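Local structure of alpha,alpha-trehalose-phosphate synthase (UDP-forming) (Burkholderia vietnamiensis, 5TVG) at residues F89-L94 and P309-V314; V97-S102 and D275-L280. The protein belongs to glycosyltransferase family 20 and has a GT-B fold of two Rossmann-like domains, here with uridine-5'-diphosphate and a magnesium ion bound. All coordinates share one frame; numbering follows the deposited sequence.

Interaction 1 of 2, residues F89-L94 and P309-V314; sequences FSNATL and PTRSDV
Asn91 and Arg311 meet as two flat polar groups that lie nearly parallel but offset, their amide and guanidinium planes 14° apart. The amide oxygen Asn91 OD1 lies over one face of the guanidinium, 3.5 Å from Arg311 NH1, where the angle is too poor for a hydrogen bond; its bond goes instead to the hydroxyl of Tyr141. On the other arm of the amide, Asn91 ND2 is 4.0 Å from Arg311 CD. Extended from CG to NE, the arginine crosses the asparagine at about a right angle. Its cationic end is shared with Trp95, which makes a cation-pi contact, and the side chain lies about 6 Å from the bound uridine-5'-diphosphate.

Both segments belong to a GT-B architecture: helix 79-98 packs here against the loop that leads from strand 301-306 into helix 315-335. Within the helix a wider pi-type turn lets Phe89 O accept from both Thr93 N and Leu94 N. In the loop, a type I beta turn from Arg311 to Val314 is closed by Val314 N bonding to Arg311 O at 3.1 Å, and Val314 then serves as the N-cap residue of helix 315-335.

Apolar contact is slight, with Val314 CG2 lying 4.4 Å from Asn91 CB.

Interaction 2 of 2, residues V97-S102 and D275-L280; sequences VFHYRS and DYSKGL. With UDP (uridine-5'-diphosphate), chain I.
Arg101 reaches Tyr276 along a folded path. Bends at chi2 (-64°) and chi3 carry CB, CG and CD past without touching 275-280, and the two side chains slide by in opposite directions, guanidinium and ring planes 64° apart. NE makes a salt bridge with Asp103, anchoring the guanidinium on its own side. Contact across begins only at the tip: Arg101 NH2 stands 4.1 Å from Tyr276 CB and, too far for a direct bond, 3.9 Å from Tyr276 O. A water closes that gap, accepting from Arg101 NH2 at 2.7 Å in the guanidinium plane and donating to Tyr276 O at 2.9 Å.

Segment 97-102 carries the last turn of helix 79-98, closed by a Schellman motif with Tyr100, at positive phi, as C-prime, and the loop that follows; 275-280 is the loop between strand 266-271 and helix 280-293 of the other half of the GT-B fold. An Asx turn shapes this loop, Ser277 N bonding to Asp275 OD1 at 166°.

Beside the arginine, His99 CD2 touches Ser277 CB at 3.6 Å, and a second water joins His99 NE2 to Ser277 OG. The histidine's ND1 bonds to Trp95 O, which helps fix the ring's rotation. One residue past Ser277, Lys278 leaves the interface for the ligand: Lys278 NZ donates to UDP O3A at 2.9 Å and to UDP O2B, and also pairs with Asp372.

How the interactions relate
Helix 79-98 supplies Asn91 to interaction 1, and the loop just past its C-terminal end supplies His99 and Arg101 to interaction 2; the centres of the two contacts lie 11 Å apart. The partner segments are loops that follow neighbouring parallel strands, 301-306 and 266-271, of the six-stranded sheet. Along the chain interaction 2 is nested within the loop closed by interaction 1. The two partner loops also touch, Arg311 NH1 lying 4.0 Å from Asp275 OD2, a long and weak ion pair. One helix and the loop that follows it thus meet two loops of the other domain beside the bound uridine-5'-diphosphate, joining the two halves of the GT-B fold where the nucleotide sits.

Interaction 1 of 2, residues F89-L94 and P309-V314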
ATOM      1  N   PHE A  89      15.175   0.543  19.751  1.00 34.19           N
ATOM      2  CA  PHE A  89      16.001  -0.649  19.707  1.00 41.21           C
ATOM      3  C   PHE A  89      15.258  -1.876  20.234  1.00 39.76           C
ATOM      4  O   PHE A  89      15.276  -2.935  19.596  1.00 39.02           O
ATOM      5  CB  PHE A  89      17.297  -0.422  20.470  1.00 33.25           C
ATOM      6  CG  PHE A  89      18.293  -1.527  20.257  1.00 37.32           C
ATOM      7  CD1 PHE A  89      18.957  -1.644  19.026  1.00 36.94           C
ATOM      8  CD2 PHE A  89      18.548  -2.469  21.262  1.00 36.64           C
ATOM      9  CE1 PHE A  89      19.883  -2.695  18.809  1.00 39.64           C
ATOM     10  CE2 PHE A  89      19.476  -3.504  21.058  1.00 36.73           C
ATOM     11  CZ  PHE A  89      20.137  -3.621  19.823  1.00 39.06           C
ATOM     12  N   SER A  90      14.578  -1.758  21.381  1.00 31.40           N
ATOM     13  CA  SER A  90      13.906  -2.936  21.934  1.00 30.73           C
ATOM     14  C   SER A  90      12.857  -3.481  20.980  1.00 34.31           C
ATOM     15  O   SER A  90      12.865  -4.676  20.643  1.00 35.73           O
ATOM     16  CB  SER A  90      13.263  -2.652  23.297  1.00 30.45           C
ATOM     17  OG  SER A  90      14.235  -2.427  24.305  1.00 32.56           O
ATOM     18  N   ASN A  91      11.923  -2.628  20.556  1.00 34.80           N
ATOM     19  CA  ASN A  91      10.763  -3.109  19.829  1.00 33.35           C
ATOM     20  C   ASN A  91      10.901  -3.039  18.313  1.00 37.37           C
ATOM     21  O   ASN A  91      10.116  -3.676  17.612  1.00 33.90           O
ATOM     22  CB  ASN A  91       9.523  -2.375  20.323  1.00 34.06           C
ATOM     23  CG  ASN A  91       9.126  -2.878  21.695  1.00 39.42           C
ATOM     24  OD1 ASN A  91       9.510  -3.988  22.065  1.00 44.54           O
ATOM     25  ND2 ASN A  91       8.386  -2.090  22.451  1.00 41.76           N
ATOM     26  N   ALA A  92      11.884  -2.327  17.776  1.00 40.56           N
ATOM     27  CA  ALA A  92      12.067  -2.362  16.332  1.00 33.86           C
ATOM     28  C   ALA A  92      13.303  -3.148  15.904  1.00 35.47           C
ATOM     29  O   ALA A  92      13.442  -3.430  14.711  1.00 38.51           O
ATOM     30  CB  ALA A  92      12.136  -0.944  15.735  1.00 33.70           C
ATOM     31  N   THR A  93      14.199  -3.518  16.825  1.00 32.62           N
ATOM     32  CA  THR A  93      15.354  -4.332  16.446  1.00 33.22           C
ATOM     33  C   THR A  93      15.312  -5.716  17.082  1.00 34.82           C
ATOM     34  O   THR A  93      15.237  -6.715  16.353  1.00 35.26           O
ATOM     35  CB  THR A  93      16.677  -3.624  16.822  1.00 38.94           C
ATOM     36  OG1 THR A  93      16.670  -2.291  16.326  1.00 36.56           O
ATOM     37  CG2 THR A  93      17.831  -4.321  16.178  1.00 31.47           C
ATOM     38  N   LEU A  94      15.361  -5.790  18.423  1.00 34.09           N
ATOM     39  CA  LEU A  94      15.455  -7.063  19.148  1.00 29.69           C
ATOM     40  C   LEU A  94      14.207  -7.916  18.962  1.00 35.99           C
ATOM     41  O   LEU A  94      14.297  -9.125  18.696  1.00 35.04           O
ATOM     42  CB  LEU A  94      15.693  -6.784  20.649  1.00 29.36           C
ATOM     43  CG  LEU A  94      17.014  -6.101  21.038  1.00 33.91           C
ATOM     44  CD1 LEU A  94      17.207  -5.858  22.584  1.00 29.08           C
ATOM     45  CD2 LEU A  94      18.227  -6.803  20.453  1.00 29.34           C
ATOM     46  N   PRO A 309      -4.945  -4.194  20.966  1.00 37.74           N
ATOM     47  CA  PRO A 309      -3.798  -3.568  20.306  1.00 41.94           C
ATOM     48  C   PRO A 309      -2.606  -3.464  21.239  1.00 40.06           C
ATOM     49  O   PRO A 309      -2.737  -3.436  22.460  1.00 39.17           O
ATOM     50  CB  PRO A 309      -4.318  -2.177  19.918  1.00 52.02           C
ATOM     51  CG  PRO A 309      -5.799  -2.348  19.849  1.00 51.97           C
ATOM     52  CD  PRO A 309      -6.129  -3.317  20.939  1.00 46.74           C
ATOM     53  N   THR A 310      -1.428  -3.394  20.626  1.00 29.05           N
ATOM     54  CA  THR A 310      -0.156  -3.468  21.321  1.00 40.01           C
ATOM     55  C   THR A 310       0.842  -2.652  20.522  1.00 36.22           C
ATOM     56  O   THR A 310       0.826  -2.702  19.295  1.00 29.32           O
ATOM     57  CB  THR A 310       0.284  -4.951  21.399  1.00 37.11           C
ATOM     58  OG1 THR A 310       1.553  -5.072  22.034  1.00 44.72           O
ATOM     59  CG2 THR A 310       0.373  -5.528  19.980  1.00 29.58           C
ATOM     60  N   ARG A 311       1.693  -1.895  21.204  1.00 32.50           N
ATOM     61  CA  ARG A 311       2.790  -1.170  20.553  1.00 35.44           C
ATOM     62  C   ARG A 311       2.330  -0.423  19.294  1.00 37.79           C
ATOM     63  O   ARG A 311       2.951  -0.508  18.228  1.00 42.36           O
ATOM     64  CB  ARG A 311       3.933  -2.145  20.231  1.00 34.71           C
ATOM     65  CG  ARG A 311       4.379  -2.925  21.473  1.00 32.94           C
ATOM     66  CD  ARG A 311       5.240  -4.166  21.174  1.00 29.34           C
ATOM     67  NE  ARG A 311       5.393  -4.982  22.386  1.00 36.03           N
ATOM     68  CZ  ARG A 311       6.230  -6.015  22.519  1.00 47.29           C
ATOM     69  NH1 ARG A 311       7.033  -6.373  21.524  1.00 50.90           N
ATOM     70  NH2 ARG A 311       6.272  -6.702  23.657  1.00 47.43           N
ATOM     71  N   SER A 312       1.213   0.306  19.421  1.00 38.98           N
ATOM     72  CA  SER A 312       0.598   0.994  18.282  1.00 43.71           C
ATOM     73  C   SER A 312       1.492   2.051  17.652  1.00 45.24           C
ATOM     74  O   SER A 312       1.255   2.434  16.503  1.00 49.05           O
ATOM     75  CB  SER A 312      -0.701   1.698  18.698  1.00 37.64           C
ATOM     76  OG  SER A 312      -1.616   0.769  19.231  1.00 51.06           O
ATOM     77  N   ASP A 313       2.482   2.563  18.378  1.00 41.95           N
ATOM     78  CA  ASP A 313       3.342   3.617  17.849  1.00 40.41           C
ATOM     79  C   ASP A 313       4.553   3.072  17.105  1.00 43.37           C
ATOM     80  O   ASP A 313       5.420   3.855  16.704  1.00 49.44           O
ATOM     81  CB  ASP A 313       3.751   4.555  18.986  1.00 36.96           C
ATOM     82  CG  ASP A 313       4.474   3.825  20.125  1.00 47.39           C
ATOM     83  OD1 ASP A 313       4.469   2.561  20.183  1.00 40.57           O
ATOM     84  OD2 ASP A 313       4.976   4.535  21.012  1.00 49.96           O
ATOM     85  N   VAL A 314       4.615   1.754  16.906  1.00 40.87           N
ATOM     86  CA  VAL A 314       5.607   1.098  16.061  1.00 44.22           C
ATOM     87  C   VAL A 314       4.943   0.768  14.719  1.00 43.54           C
ATOM     88  O   VAL A 314       3.855   0.176  14.683  1.00 44.60           O
ATOM     89  CB  VAL A 314       6.151  -0.164  16.753  1.00 45.15           C
ATOM     90  CG1 VAL A 314       7.178  -0.842  15.888  1.00 42.82           C
ATOM     91  CG2 VAL A 314       6.731   0.192  18.181  1.00 35.56           C
TER

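Interaction 2 of 2, residues V97-S102 and D275-L280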
ATOM      1  N   VAL A  97      13.908  -9.554  15.423  1.00 33.01           N
ATOM      2  CA  VAL A  97      14.978 -10.510  15.143  1.00 38.92           C
ATOM      3  C   VAL A  97      14.844 -11.745  16.025  1.00 38.95           C
ATOM      4  O   VAL A  97      14.942 -12.875  15.541  1.00 30.58           O
ATOM      5  CB  VAL A  97      16.364  -9.871  15.303  1.00 34.89           C
ATOM      6  CG1 VAL A  97      17.437 -10.957  15.150  1.00 30.63           C
ATOM      7  CG2 VAL A  97      16.551  -8.738  14.299  1.00 31.21           C
ATOM      8  N   PHE A  98      14.618 -11.546  17.330  1.00 34.30           N
ATOM      9  CA  PHE A  98      14.488 -12.674  18.248  1.00 34.24           C
ATOM     10  C   PHE A  98      13.290 -13.537  17.893  1.00 36.83           C
ATOM     11  O   PHE A  98      13.227 -14.695  18.311  1.00 33.85           O
ATOM     12  CB  PHE A  98      14.374 -12.187  19.709  1.00 29.12           C
ATOM     13  CG  PHE A  98      15.701 -11.776  20.330  1.00 29.76           C
ATOM     14  CD1 PHE A  98      16.701 -11.193  19.563  1.00 29.01           C
ATOM     15  CD2 PHE A  98      15.943 -11.978  21.692  1.00 28.48           C
ATOM     16  CE1 PHE A  98      17.911 -10.814  20.141  1.00 29.94           C
ATOM     17  CE2 PHE A  98      17.156 -11.608  22.270  1.00 28.33           C
ATOM     18  CZ  PHE A  98      18.141 -11.031  21.498  1.00 28.53           C
ATOM     19  N   HIS A  99      12.366 -13.021  17.085  1.00 31.51           N
ATOM     20  CA  HIS A  99      11.245 -13.808  16.602  1.00 34.36           C
ATOM     21  C   HIS A  99      11.437 -14.281  15.158  1.00 40.05           C
ATOM     22  O   HIS A  99      10.469 -14.710  14.523  1.00 41.64           O
ATOM     23  CB  HIS A  99       9.945 -13.007  16.751  1.00 33.80           C
ATOM     24  CG  HIS A  99       9.453 -12.898  18.164  1.00 30.71           C
ATOM     25  ND1 HIS A  99       9.931 -11.962  19.059  1.00 30.24           N
ATOM     26  CD2 HIS A  99       8.537 -13.630  18.842  1.00 30.86           C
ATOM     27  CE1 HIS A  99       9.324 -12.116  20.224  1.00 30.10           C
ATOM     28  NE2 HIS A  99       8.462 -13.111  20.115  1.00 30.47           N
ATOM     29  N   TYR A 100      12.679 -14.272  14.658  1.00 37.64           N
ATOM     30  CA  TYR A 100      13.032 -14.777  13.321  1.00 41.82           C
ATOM     31  C   TYR A 100      12.299 -14.008  12.232  1.00 44.87           C
ATOM     32  O   TYR A 100      11.850 -14.579  11.239  1.00 47.40           O
ATOM     33  CB  TYR A 100      12.774 -16.286  13.162  1.00 34.14           C
ATOM     34  CG  TYR A 100      13.685 -17.150  14.024  1.00 38.45           C
ATOM     35  CD1 TYR A 100      13.441 -17.315  15.382  1.00 36.58           C
ATOM     36  CD2 TYR A 100      14.817 -17.750  13.493  1.00 35.47           C
ATOM     37  CE1 TYR A 100      14.274 -18.104  16.172  1.00 33.75           C
ATOM     38  CE2 TYR A 100      15.657 -18.521  14.283  1.00 32.21           C
ATOM     39  CZ  TYR A 100      15.385 -18.696  15.610  1.00 35.89           C
ATOM     40  OH  TYR A 100      16.229 -19.498  16.382  1.00 43.81           O
ATOM     41  N   ARG A 101      12.209 -12.693  12.395  1.00 42.61           N
ATOM     42  CA  ARG A 101      11.622 -11.823  11.380  1.00 41.33           C
ATOM     43  C   ARG A 101      12.675 -10.789  10.988  1.00 40.60           C
ATOM     44  O   ARG A 101      12.524  -9.592  11.246  1.00 37.89           O
ATOM     45  CB  ARG A 101      10.331 -11.152  11.913  1.00 35.49           C
ATOM     46  CG  ARG A 101       9.197 -12.135  12.179  1.00 39.53           C
ATOM     47  CD  ARG A 101       8.711 -12.830  10.874  1.00 34.33           C
ATOM     48  NE  ARG A 101       8.241 -11.854   9.882  1.00 35.08           N
ATOM     49  CZ  ARG A 101       6.969 -11.460   9.787  1.00 41.05           C
ATOM     50  NH1 ARG A 101       6.585 -10.592   8.854  1.00 36.65           N
ATOM     51  NH2 ARG A 101       6.075 -11.944  10.649  1.00 37.52           N
ATOM     52  N   SER A 102      13.752 -11.259  10.361  1.00 45.03           N
ATOM     53  CA  SER A 102      14.785 -10.353   9.877  1.00 33.55           C
ATOM     54  C   SER A 102      14.217  -9.373   8.866  1.00 45.88           C
ATOM     55  O   SER A 102      14.808  -8.308   8.654  1.00 42.21           O
ATOM     56  CB  SER A 102      15.935 -11.149   9.235  1.00 50.45           C
ATOM     57  OG  SER A 102      15.525 -11.799   8.013  1.00 49.48           O
ATOM     58  N   ASP A 275       0.119  -8.844  17.726  1.00 29.33           N
ATOM     59  CA  ASP A 275       1.538  -8.858  17.392  1.00 31.03           C
ATOM     60  C   ASP A 275       1.744  -9.684  16.129  1.00 34.11           C
ATOM     61  O   ASP A 275       1.027 -10.664  15.899  1.00 31.10           O
ATOM     62  CB  ASP A 275       2.365  -9.459  18.573  1.00 27.37           C
ATOM     63  CG  ASP A 275       3.839  -9.087  18.523  1.00 38.93           C
ATOM     64  OD1 ASP A 275       4.512  -9.477  17.540  1.00 32.65           O
ATOM     65  OD2 ASP A 275       4.334  -8.400  19.473  1.00 35.06           O
ATOM     66  N   TYR A 276       2.728  -9.308  15.303  1.00 31.72           N
ATOM     67  CA  TYR A 276       2.993 -10.180  14.154  1.00 31.46           C
ATOM     68  C   TYR A 276       3.599 -11.531  14.554  1.00 35.09           C
ATOM     69  O   TYR A 276       3.669 -12.456  13.714  1.00 30.82           O
ATOM     70  CB  TYR A 276       3.889  -9.477  13.134  1.00 28.30           C
ATOM     71  CG  TYR A 276       5.108  -8.795  13.738  1.00 35.15           C
ATOM     72  CD1 TYR A 276       6.242  -9.535  14.102  1.00 30.70           C
ATOM     73  CD2 TYR A 276       5.152  -7.412  13.882  1.00 39.46           C
ATOM     74  CE1 TYR A 276       7.365  -8.916  14.610  1.00 37.29           C
ATOM     75  CE2 TYR A 276       6.275  -6.780  14.399  1.00 40.09           C
ATOM     76  CZ  TYR A 276       7.377  -7.535  14.767  1.00 40.61           C
ATOM     77  OH  TYR A 276       8.500  -6.912  15.267  1.00 33.13           O
ATOM     78  N   SER A 277       4.057 -11.669  15.796  1.00 27.33           N
ATOM     79  CA  SER A 277       4.551 -12.977  16.217  1.00 30.68           C
ATOM     80  C   SER A 277       3.417 -13.992  16.369  1.00 30.69           C
ATOM     81  O   SER A 277       3.677 -15.197  16.401  1.00 27.49           O
ATOM     82  CB  SER A 277       5.292 -12.830  17.542  1.00 37.40           C
ATOM     83  OG  SER A 277       4.362 -12.485  18.554  1.00 27.03           O
ATOM     84  N   LYS A 278       2.168 -13.533  16.465  1.00 30.75           N
ATOM     85  CA  LYS A 278       1.065 -14.400  16.866  1.00 31.11           C
ATOM     86  C   LYS A 278       0.399 -15.101  15.678  1.00 29.88           C
ATOM     87  O   LYS A 278      -0.446 -15.983  15.882  1.00 27.53           O
ATOM     88  CB  LYS A 278       0.050 -13.585  17.689  1.00 26.63           C
ATOM     89  CG  LYS A 278       0.657 -12.944  18.996  1.00 27.34           C
ATOM     90  CD  LYS A 278       1.078 -14.010  20.083  1.00 26.55           C
ATOM     91  CE  LYS A 278       1.777 -13.397  21.283  1.00 28.88           C
ATOM     92  NZ  LYS A 278       2.110 -14.359  22.459  1.00 27.06           N
ATOM     93  N   GLY A 279       0.821 -14.807  14.454  1.00 26.84           N
ATOM     94  CA  GLY A 279       0.275 -15.511  13.297  1.00 26.92           C
ATOM     95  C   GLY A 279      -1.216 -15.334  13.070  1.00 26.93           C
ATOM     96  O   GLY A 279      -1.870 -16.253  12.577  1.00 30.31           O
ATOM     97  N   LEU A 280      -1.759 -14.148  13.341  1.00 30.97           N
ATOM     98  CA  LEU A 280      -3.211 -13.993  13.274  1.00 30.18           C
ATOM     99  C   LEU A 280      -3.746 -14.093  11.830  1.00 28.19           C
ATOM    100  O   LEU A 280      -4.849 -14.605  11.611  1.00 27.30           O
ATOM    101  CB  LEU A 280      -3.610 -12.672  13.941  1.00 32.30           C
ATOM    102  CG  LEU A 280      -3.132 -12.585  15.421  1.00 31.79           C
ATOM    103  CD1 LEU A 280      -3.537 -11.246  16.113  1.00 28.44           C
ATOM    104  CD2 LEU A 280      -3.609 -13.755  16.244  1.00 34.04           C
TER
HETATM  105  N1  UDP I 501      -3.933 -11.524  28.631  1.00 39.26           N
HETATM  106  C2  UDP I 501      -4.946 -10.930  29.363  1.00 44.63           C
HETATM  107  N3  UDP I 501      -5.841 -10.192  28.632  1.00 57.29           N
HETATM  108  C4  UDP I 501      -5.828  -9.982  27.267  1.00 59.60           C
HETATM  109  C5  UDP I 501      -4.739 -10.626  26.570  1.00 38.70           C
HETATM  110  C6  UDP I 501      -3.839 -11.351  27.267  1.00 42.17           C
HETATM  111  O2  UDP I 501      -5.061 -11.067  30.570  1.00 54.26           O
HETATM  112  O4  UDP I 501      -6.711  -9.266  26.751  1.00 66.84           O
HETATM  113  C1' UDP I 501      -2.938 -12.322  29.384  1.00 39.46           C
HETATM  114  C2' UDP I 501      -3.017 -13.841  29.215  1.00 36.95           C
HETATM  115  O2' UDP I 501      -3.886 -14.348  30.210  1.00 34.49           O
HETATM  116  C3' UDP I 501      -1.583 -14.249  29.538  1.00 37.14           C
HETATM  117  C4' UDP I 501      -0.775 -13.097  28.955  1.00 39.38           C
HETATM  118  O4' UDP I 501      -1.646 -11.946  28.967  1.00 31.68           O
HETATM  119  O3' UDP I 501      -1.312 -14.469  30.917  1.00 33.81           O
HETATM  120  C5' UDP I 501      -0.378 -13.349  27.528  1.00 52.28           C
HETATM  121  O5' UDP I 501       0.933 -13.899  27.642  1.00 47.06           O
HETATM  122  PA  UDP I 501       1.482 -14.919  26.591  1.00 29.89           P
HETATM  123  O1A UDP I 501       2.657 -15.570  27.233  1.00 31.57           O
HETATM  124  O2A UDP I 501       0.380 -15.825  26.065  1.00 36.39           O
HETATM  125  O3A UDP I 501       1.971 -14.011  25.373  1.00 36.62           O
HETATM  126  PB  UDP I 501       2.551 -12.535  25.454  1.00 29.93           P
HETATM  127  O1B UDP I 501       3.386 -12.529  26.739  1.00 38.67           O
HETATM  128  O2B UDP I 501       3.592 -12.494  24.345  1.00 26.55           O
HETATM  129  O3B UDP I 501       1.480 -11.506  25.353  1.00 31.09           O
HETATM  130  O   HOH W   1       5.450 -13.197  20.972  1.00 27.88           O
HETATM  131  O   HOH W   2       6.334 -13.252  13.029  1.00 37.71           O